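Local coordinates for protein ADP-dependent L-serine kinase SerK (Thermococcus kodakarensis KOD1, PDB 5X0J) that phosphorylates free L-serine with ADP as the phosphate donor, giving O-phospho-L-serine and AMP in the first step from serine to cysteine, at residues P28-V33 with D69-W74; E129-A134 with V197-A202. The protein carries 1 engineered substitution. All blocks are in the same frame, centred on the assembly; numbering follows the deposited sequence. Where two conformers were deposited one is given.

Contact 1: P28-V33 with D69-W74; sequences PHQQLV and DGHHRW. Engineered in segment 28-33: Gln30 (natural residue Glu). With MG (magnesium ion), chain D; AMP (adenosine monophosphate), chain B; SEP (phosphoserine), chain C.
His71 and His72, in the first turn of helix 71-80, each turn one ring nitrogen to a phosphate and the other to the loop 28-33. His29 N donates to His71 NE2 at 3.0 Å, with the donor in the ring plane. Across the ring, His71 ND1 gives a nearly straight bond (168°) of 2.7 Å to O3P of phosphoserine. The His71 ring also pushes its CE1 edge onto one face of the His29 ring; the planes stand at 83° in a T-shaped pair. Gln30 CG lies over a face of the His71 ring, 3.8 Å from its centroid. The first torsion of Gln30 (chi1 53°) tucks CG between its backbone N and carbonyl carbon, and the extended chain beyond brings NE2 to phosphoserine OG through a weak bond. Gln30 is engineered; the natural residue is Glu, the inferred active-site residue. Thr223 hydrogen-bonds both side chains, N with Gln30 OE1 and OG1 with His29 NE2.

His72 repeats the pattern. Val33 N reaches its NE2 in the ring plane at 3.0 Å, His72 ND1 donates to O2P of AMP, and Leu32 CD2 sits over the ring centre. Pro28 packs its ring against Trp74, CG to CH2 3.7 Å.

With an alanine at His71, His29 N would probably lose its acceptor, Gln30 CG the ring it packs on, and O3P of phosphoserine one of its donors. Gly70 N and His71 N also bind O3P, so three N-H groups grip it. Magnesium joins Asp69 OD1 to one oxygen of each phosphate, and Arg73 binds the AMP phosphate. Loop N-H groups hold NE2 of both imidazoles, leaving each ND1 to donate to a phosphate. The helix start and magnesium thus keep the two product phosphates together, consistent with phosphoryl transfer between them.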
loop_
_atom_site.group_PDB
_atom_site.type_symbol
_atom_site.label_atom_id
_atom_site.label_comp_id
_atom_site.label_asym_id
_atom_site.label_seq_id
_atom_site.Cartn_x
_atom_site.Cartn_y
_atom_site.Cartn_z
ATOM N N PRO A 28 11.784 5.525 0.909
ATOM C CA PRO A 28 10.459 4.953 1.196
ATOM C C PRO A 28 9.696 5.799 2.216
ATOM O O PRO A 28 10.299 6.476 3.046
ATOM C CB PRO A 28 10.797 3.587 1.777
ATOM C CG PRO A 28 12.085 3.820 2.472
ATOM C CD PRO A 28 12.846 4.776 1.612
ATOM N N HIS A 29 8.376 5.828 2.094
ATOM C CA HIS A 29 7.505 6.374 3.121
ATOM C C HIS A 29 6.576 5.391 3.819
ATOM O O HIS A 29 5.795 5.800 4.676
ATOM C CB HIS A 29 6.714 7.565 2.563
ATOM C CG HIS A 29 5.615 7.207 1.599
ATOM N ND1 HIS A 29 5.796 7.193 0.231
ATOM C CD2 HIS A 29 4.311 6.900 1.802
ATOM C CE1 HIS A 29 4.652 6.896 -0.363
ATOM N NE2 HIS A 29 3.740 6.703 0.568
ATOM N N GLN A 30 6.669 4.108 3.498
ATOM C CA GLN A 30 5.822 3.109 4.164
ATOM C C GLN A 30 6.439 1.716 4.119
ATOM O O GLN A 30 7.390 1.458 3.376
ATOM C CB GLN A 30 4.355 3.157 3.667
ATOM C CG GLN A 30 4.128 3.077 2.175
ATOM C CD GLN A 30 2.737 3.504 1.732
ATOM O OE1 GLN A 30 2.082 4.351 2.363
ATOM N NE2 GLN A 30 2.295 2.950 0.609
ATOM N N GLN A 31 5.917 0.845 4.976
ATOM C CA GLN A 31 6.356 -0.542 5.113
ATOM C C GLN A 31 5.846 -1.450 3.982
ATOM O O GLN A 31 5.038 -1.039 3.140
ATOM C CB GLN A 31 5.874 -1.092 6.454
ATOM C CG GLN A 31 6.505 -0.419 7.668
ATOM C CD GLN A 31 5.856 -0.813 8.969
ATOM O OE1 GLN A 31 4.641 -0.962 9.060
ATOM N NE2 GLN A 31 6.663 -0.983 10.000
ATOM N N LEU A 32 6.352 -2.683 3.971
ATOM C CA LEU A 32 6.077 -3.685 2.938
ATOM C C LEU A 32 5.123 -4.772 3.416
ATOM O O LEU A 32 5.007 -5.009 4.605
ATOM C CB LEU A 32 7.384 -4.349 2.489
ATOM C CG LEU A 32 8.526 -3.418 2.079
ATOM C CD1 LEU A 32 9.703 -4.224 1.557
ATOM C CD2 LEU A 32 8.052 -2.421 1.024
ATOM N N VAL A 33 4.417 -5.378 2.463
ATOM C CA VAL A 33 3.629 -6.599 2.600
ATOM C C VAL A 33 4.446 -7.713 1.948
ATOM O O VAL A 33 4.829 -7.608 0.763
ATOM C CB VAL A 33 2.276 -6.454 1.861
ATOM C CG1 VAL A 33 1.421 -7.711 2.033
ATOM C CG2 VAL A 33 1.545 -5.197 2.345
ATOM N N ASP A 69 4.912 5.680 -5.507
ATOM C CA ASP A 69 4.402 4.342 -5.686
ATOM C C ASP A 69 5.555 3.489 -6.170
ATOM O O ASP A 69 6.270 3.873 -7.101
ATOM C CB ASP A 69 3.263 4.345 -6.706
ATOM C CG ASP A 69 2.685 2.967 -6.956
ATOM O OD1 ASP A 69 2.687 2.117 -6.038
ATOM O OD2 ASP A 69 2.215 2.737 -8.094
ATOM N N GLY A 70 5.753 2.345 -5.517
ATOM C CA GLY A 70 6.851 1.443 -5.876
ATOM C C GLY A 70 7.714 0.916 -4.745
ATOM O O GLY A 70 8.870 0.564 -4.970
ATOM N N HIS A 71 7.176 0.814 -3.536
ATOM C CA HIS A 71 7.977 0.323 -2.408
ATOM C C HIS A 71 8.488 -1.093 -2.591
ATOM O O HIS A 71 9.627 -1.394 -2.221
ATOM C CB HIS A 71 7.182 0.432 -1.120
ATOM C CG HIS A 71 7.011 1.840 -0.682
ATOM N ND1 HIS A 71 6.081 2.679 -1.248
ATOM C CD2 HIS A 71 7.728 2.598 0.179
ATOM C CE1 HIS A 71 6.188 3.877 -0.712
ATOM N NE2 HIS A 71 7.193 3.856 0.142
ATOM N N HIS A 72 7.658 -1.943 -3.180
ATOM C CA HIS A 72 7.999 -3.357 -3.336
ATOM C C HIS A 72 8.932 -3.572 -4.509
ATOM O O HIS A 72 9.896 -4.341 -4.405
ATOM C CB HIS A 72 6.719 -4.187 -3.414
ATOM C CG HIS A 72 5.879 -4.063 -2.181
ATOM N ND1 HIS A 72 5.048 -2.990 -1.947
ATOM C CD2 HIS A 72 5.810 -4.835 -1.074
ATOM C CE1 HIS A 72 4.465 -3.132 -0.775
ATOM N NE2 HIS A 72 4.908 -4.247 -0.233
ATOM N N ARG A 73 8.679 -2.865 -5.605
ATOM C CA ARG A 73 9.640 -2.861 -6.708
ATOM C C ARG A 73 11.021 -2.398 -6.211
ATOM O O ARG A 73 12.056 -3.024 -6.513
ATOM C CB ARG A 73 9.173 -1.982 -7.858
ATOM C CG ARG A 73 8.179 -2.661 -8.787
ATOM C CD ARG A 73 7.434 -1.671 -9.653
ATOM N NE ARG A 73 6.430 -0.929 -8.883
ATOM C CZ ARG A 73 5.763 0.135 -9.321
ATOM N NH1 ARG A 73 5.971 0.620 -10.550
ATOM N NH2 ARG A 73 4.858 0.713 -8.540
ATOM N N TRP A 74 11.037 -1.310 -5.445
ATOM C CA TRP A 74 12.309 -0.756 -4.938
ATOM C C TRP A 74 13.023 -1.755 -4.027
ATOM O O TRP A 74 14.201 -2.065 -4.232
ATOM C CB TRP A 74 12.038 0.572 -4.222
ATOM C CG TRP A 74 13.173 1.130 -3.413
ATOM C CD1 TRP A 74 14.263 1.822 -3.881
ATOM C CD2 TRP A 74 13.309 1.075 -1.990
ATOM N NE1 TRP A 74 15.062 2.199 -2.832
ATOM C CE2 TRP A 74 14.501 1.760 -1.659
ATOM C CE3 TRP A 74 12.523 0.530 -0.954
ATOM C CZ2 TRP A 74 14.950 1.884 -0.328
ATOM C CZ3 TRP A 74 12.955 0.665 0.361
ATOM C CH2 TRP A 74 14.166 1.334 0.660
HETATM MG MG MG D . 2.151 0.126 -5.742
HETATM P P AMP B . 4.901 -1.591 -5.517
HETATM O O1P AMP B . 6.212 -1.786 -6.263
HETATM O O2P AMP B . 5.101 -1.341 -4.036
HETATM O O3P AMP B . 4.013 -0.591 -6.209
HETATM O "O5'" AMP B . 4.134 -3.003 -5.567
HETATM C "C5'" AMP B . 4.445 -4.017 -6.519
HETATM C "C4'" AMP B . 4.145 -3.527 -7.924
HETATM O "O4'" AMP B . 4.884 -4.297 -8.850
HETATM C "C3'" AMP B . 2.691 -3.679 -8.420
HETATM O "O3'" AMP B . 2.250 -2.426 -8.938
HETATM C "C2'" AMP B . 2.702 -4.705 -9.552
HETATM O "O2'" AMP B . 1.742 -4.447 -10.573
HETATM C "C1'" AMP B . 4.119 -4.492 -10.007
HETATM N N9 AMP B . 4.741 -5.557 -10.817
HETATM C C8 AMP B . 4.482 -6.878 -10.821
HETATM N N7 AMP B . 5.294 -7.530 -11.689
HETATM C C5 AMP B . 6.089 -6.603 -12.238
HETATM C C6 AMP B . 7.169 -6.601 -13.238
HETATM N N6 AMP B . 7.556 -7.760 -13.815
HETATM N N1 AMP B . 7.738 -5.409 -13.535
HETATM C C2 AMP B . 7.360 -4.242 -12.961
HETATM N N3 AMP B . 6.376 -4.175 -12.051
HETATM C C4 AMP B . 5.727 -5.301 -11.666
HETATM N N SEP C . 2.238 4.290 -2.359
HETATM C CA SEP C . 1.496 3.318 -3.219
HETATM C CB SEP C . 1.019 2.150 -2.355
HETATM O OG SEP C . 2.149 1.538 -1.735
HETATM C C SEP C . 0.371 4.010 -3.943
HETATM O O SEP C . -0.558 3.339 -4.434
HETATM O OXT SEP C . 0.356 5.249 -4.061
HETATM P P SEP C . 3.221 0.686 -2.606
HETATM O O1P SEP C . 2.434 0.135 -3.785
HETATM O O2P SEP C . 3.659 -0.351 -1.622
HETATM O O3P SEP C . 4.301 1.671 -2.974
HETATM O O HOH W 1 1.627 0.083 -7.810
HETATM O O HOH W 2 1.502 -1.904 -5.784
HETATM O O HOH W 3 0.103 0.700 -5.447
#

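Contact 2: E129-A134 with V197-A202; sequences EAEEKA and VFIRKA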
loop_
_atom_site.group_PDB
_atom_site.type_symbol
_atom_site.label_atom_id
_atom_site.label_comp_id
_atom_site.label_asym_id
_atom_site.label_seq_id
_atom_site.Cartn_x
_atom_site.Cartn_y
_atom_site.Cartn_z
ATOM N N GLU A 129 -20.189 2.384 15.708
ATOM C CA GLU A 129 -19.731 3.616 15.059
ATOM C C GLU A 129 -18.251 3.576 14.673
ATOM O O GLU A 129 -17.674 4.603 14.340
ATOM C CB GLU A 129 -20.034 4.826 15.944
ATOM C CG GLU A 129 -21.519 5.152 16.057
ATOM C CD GLU A 129 -22.119 5.762 14.802
ATOM O OE1 GLU A 129 -21.378 6.027 13.819
ATOM O OE2 GLU A 129 -23.351 5.992 14.802
ATOM N N ALA A 130 -17.639 2.396 14.699
ATOM C CA ALA A 130 -16.218 2.263 14.358
ATOM C C ALA A 130 -15.868 2.841 12.982
ATOM O O ALA A 130 -14.882 3.546 12.860
ATOM C CB ALA A 130 -15.800 0.801 14.422
ATOM N N GLU A 131 -16.679 2.558 11.969
ATOM C CA GLU A 131 -16.363 2.986 10.608
ATOM C C GLU A 131 -16.237 4.496 10.499
ATOM O O GLU A 131 -15.250 4.987 9.934
ATOM C CB GLU A 131 -17.410 2.483 9.619
ATOM C CG GLU A 131 -17.091 2.843 8.177
ATOM C CD GLU A 131 -17.836 2.019 7.162
ATOM O OE1 GLU A 131 -18.535 1.060 7.529
ATOM O OE2 GLU A 131 -17.728 2.337 5.962
ATOM N N GLU A 132 -17.217 5.227 11.038
ATOM C CA GLU A 132 -17.159 6.687 10.971
ATOM C C GLU A 132 -16.067 7.268 11.864
ATOM O O GLU A 132 -15.408 8.232 11.475
ATOM C CB GLU A 132 -18.535 7.335 11.201
ATOM C CG GLU A 132 -19.464 7.216 9.989
ATOM C CD GLU A 132 -18.826 7.661 8.666
ATOM O OE1 GLU A 132 -18.194 8.740 8.618
ATOM O OE2 GLU A 132 -18.944 6.936 7.659
ATOM N N LYS A 133 -15.814 6.650 13.019
ATOM C CA LYS A 133 -14.662 7.042 13.830
ATOM C C LYS A 133 -13.354 6.907 13.042
ATOM O O LYS A 133 -12.491 7.799 13.088
ATOM C CB LYS A 133 -14.590 6.223 15.125
ATOM C CG LYS A 133 -15.691 6.540 16.131
ATOM C CD LYS A 133 -15.638 5.585 17.295
ATOM C CE LYS A 133 -16.821 5.811 18.217
ATOM N NZ LYS A 133 -16.653 4.980 19.433
ATOM N N ALA A 134 -13.216 5.805 12.305
ATOM C CA ALA A 134 -12.009 5.574 11.503
ATOM C C ALA A 134 -11.907 6.584 10.372
ATOM O O ALA A 134 -10.815 7.118 10.133
ATOM C CB ALA A 134 -12.000 4.164 10.950
ATOM N N VAL A 197 -13.059 -5.955 6.133
ATOM C CA VAL A 197 -12.194 -4.890 5.632
ATOM C C VAL A 197 -11.818 -3.980 6.810
ATOM O O VAL A 197 -12.586 -3.838 7.764
ATOM C CB VAL A 197 -12.864 -4.119 4.458
ATOM C CG1 VAL A 197 -14.106 -3.368 4.906
ATOM C CG2 VAL A 197 -11.887 -3.143 3.809
ATOM N N PHE A 198 -10.623 -3.405 6.752
ATOM C CA PHE A 198 -10.117 -2.473 7.752
ATOM C C PHE A 198 -10.164 -1.068 7.162
ATOM O O PHE A 198 -9.448 -0.782 6.190
ATOM C CB PHE A 198 -8.674 -2.793 8.133
ATOM C CG PHE A 198 -8.489 -4.046 8.939
ATOM C CD1 PHE A 198 -8.416 -5.272 8.319
ATOM C CD2 PHE A 198 -8.317 -3.985 10.319
ATOM C CE1 PHE A 198 -8.207 -6.431 9.054
ATOM C CE2 PHE A 198 -8.100 -5.136 11.057
ATOM C CZ PHE A 198 -8.040 -6.364 10.420
ATOM N N ILE A 199 -10.973 -0.195 7.755
ATOM C CA ILE A 199 -11.159 1.177 7.273
ATOM C C ILE A 199 -10.254 2.126 8.051
ATOM O O ILE A 199 -10.161 2.046 9.281
ATOM C CB ILE A 199 -12.625 1.634 7.440
ATOM C CG1 ILE A 199 -13.601 0.669 6.742
ATOM C CG2 ILE A 199 -12.818 3.078 6.974
ATOM C CD1 ILE A 199 -13.416 0.505 5.252
ATOM N N ARG A 200 -9.587 3.030 7.337
ATOM C CA ARG A 200 -8.754 4.076 7.932
ATOM C C ARG A 200 -8.905 5.359 7.139
ATOM O O ARG A 200 -9.185 5.317 5.940
ATOM C CB ARG A 200 -7.281 3.666 7.935
ATOM C CG ARG A 200 -6.774 3.192 6.577
ATOM C CD ARG A 200 -5.258 3.120 6.582
ATOM N NE ARG A 200 -4.756 2.269 5.507
ATOM C CZ ARG A 200 -3.576 1.651 5.517
ATOM N NH1 ARG A 200 -2.742 1.788 6.549
ATOM N NH2 ARG A 200 -3.242 0.867 4.497
ATOM N N LYS A 201 -8.716 6.488 7.808
ATOM C CA LYS A 201 -8.634 7.791 7.152
ATOM C C LYS A 201 -7.391 7.804 6.275
ATOM O O LYS A 201 -6.372 7.213 6.630
ATOM C CB LYS A 201 -8.562 8.914 8.194
ATOM C CG LYS A 201 -8.596 10.333 7.634
ATOM C CD LYS A 201 -8.366 11.371 8.728
ATOM C CE LYS A 201 -8.478 12.793 8.190
ATOM N NZ LYS A 201 -7.501 13.096 7.108
ATOM N N ALA A 202 -7.486 8.463 5.126
ATOM C CA ALA A 202 -6.334 8.612 4.246
ATOM C C ALA A 202 -5.401 9.693 4.781
ATOM O O ALA A 202 -5.842 10.652 5.410
ATOM C CB ALA A 202 -6.796 8.996 2.861
#
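Ala134 and Glu131, on one side of the short helix 130-135, pack against Ile199 at the end of strand 196-199. This is helix-on-strand packing in the SerK C-terminal domain, at the antiparallel sheet where strand 196-199 runs between 98-107 and 141-144. The contact is small, with 188 Å² buried over both sides.

Glu129 is the N-cap of the helix, and its O accepts a backbone bond from Lys133 N. Ala130 faces other parts of the sheet, touching Ala142, Ser148 and Ala150. Glu131 is the first residue to meet the strand. Its CG lies 4.4 Å from CG1 of Ile199, a loose apolar approach by the stem of an acidic side chain. CG stands opposite the backbone N (chi1 -177°), and the next torsion is also extended (162°). The stem therefore passes Ile199 while the carboxylate continues to Lys182 and Arg186, which form salt bridges with its two oxygens. Glu131 thereby links this contact to helix 182-190.

One turn later, Ala134 points its methyl toward the strand. CB comes within 4.2 Å of Ile199 CG2, and the carbonyl oxygen of Ile199 is nearer still, 3.3 Å from Ala134 CB. The short side chain lets the backbones close in here, and the CA atoms of Ala134 and Arg200 are 5.1 Å apart. The first bond of the Arg200 side chain points away from the helix; its guanidinium hydrogen-bonds Trp102 O, Ser219 OG and Pro220 O. At the end of the contact Ala134 O lies 3.2 Å from Lys201 N.

In the fold
Contact 1 comes first along the chain and closes before contact 2 opens. Their centres are about 23 Å apart, their nearest atoms about 7 Å. Contact 1 joins the loop after strand 26-27 to the start of helix 71-80, in the ParB-like N-terminal domain. Contact 2 lies on the antiparallel sheet of the SerK C-terminal domain. They share no sheet or helix. A link runs through Pro220: Arg200 of contact 2 hydrogen-bonds its O, and Gln31 and Val33 of contact 1 touch it. The Arg200 side chain is about 8 Å from phosphoserine. Contact 1 holds much of the phosphoserine, AMP and magnesium site, with the inferred active-site position, while contact 2 is structural packing.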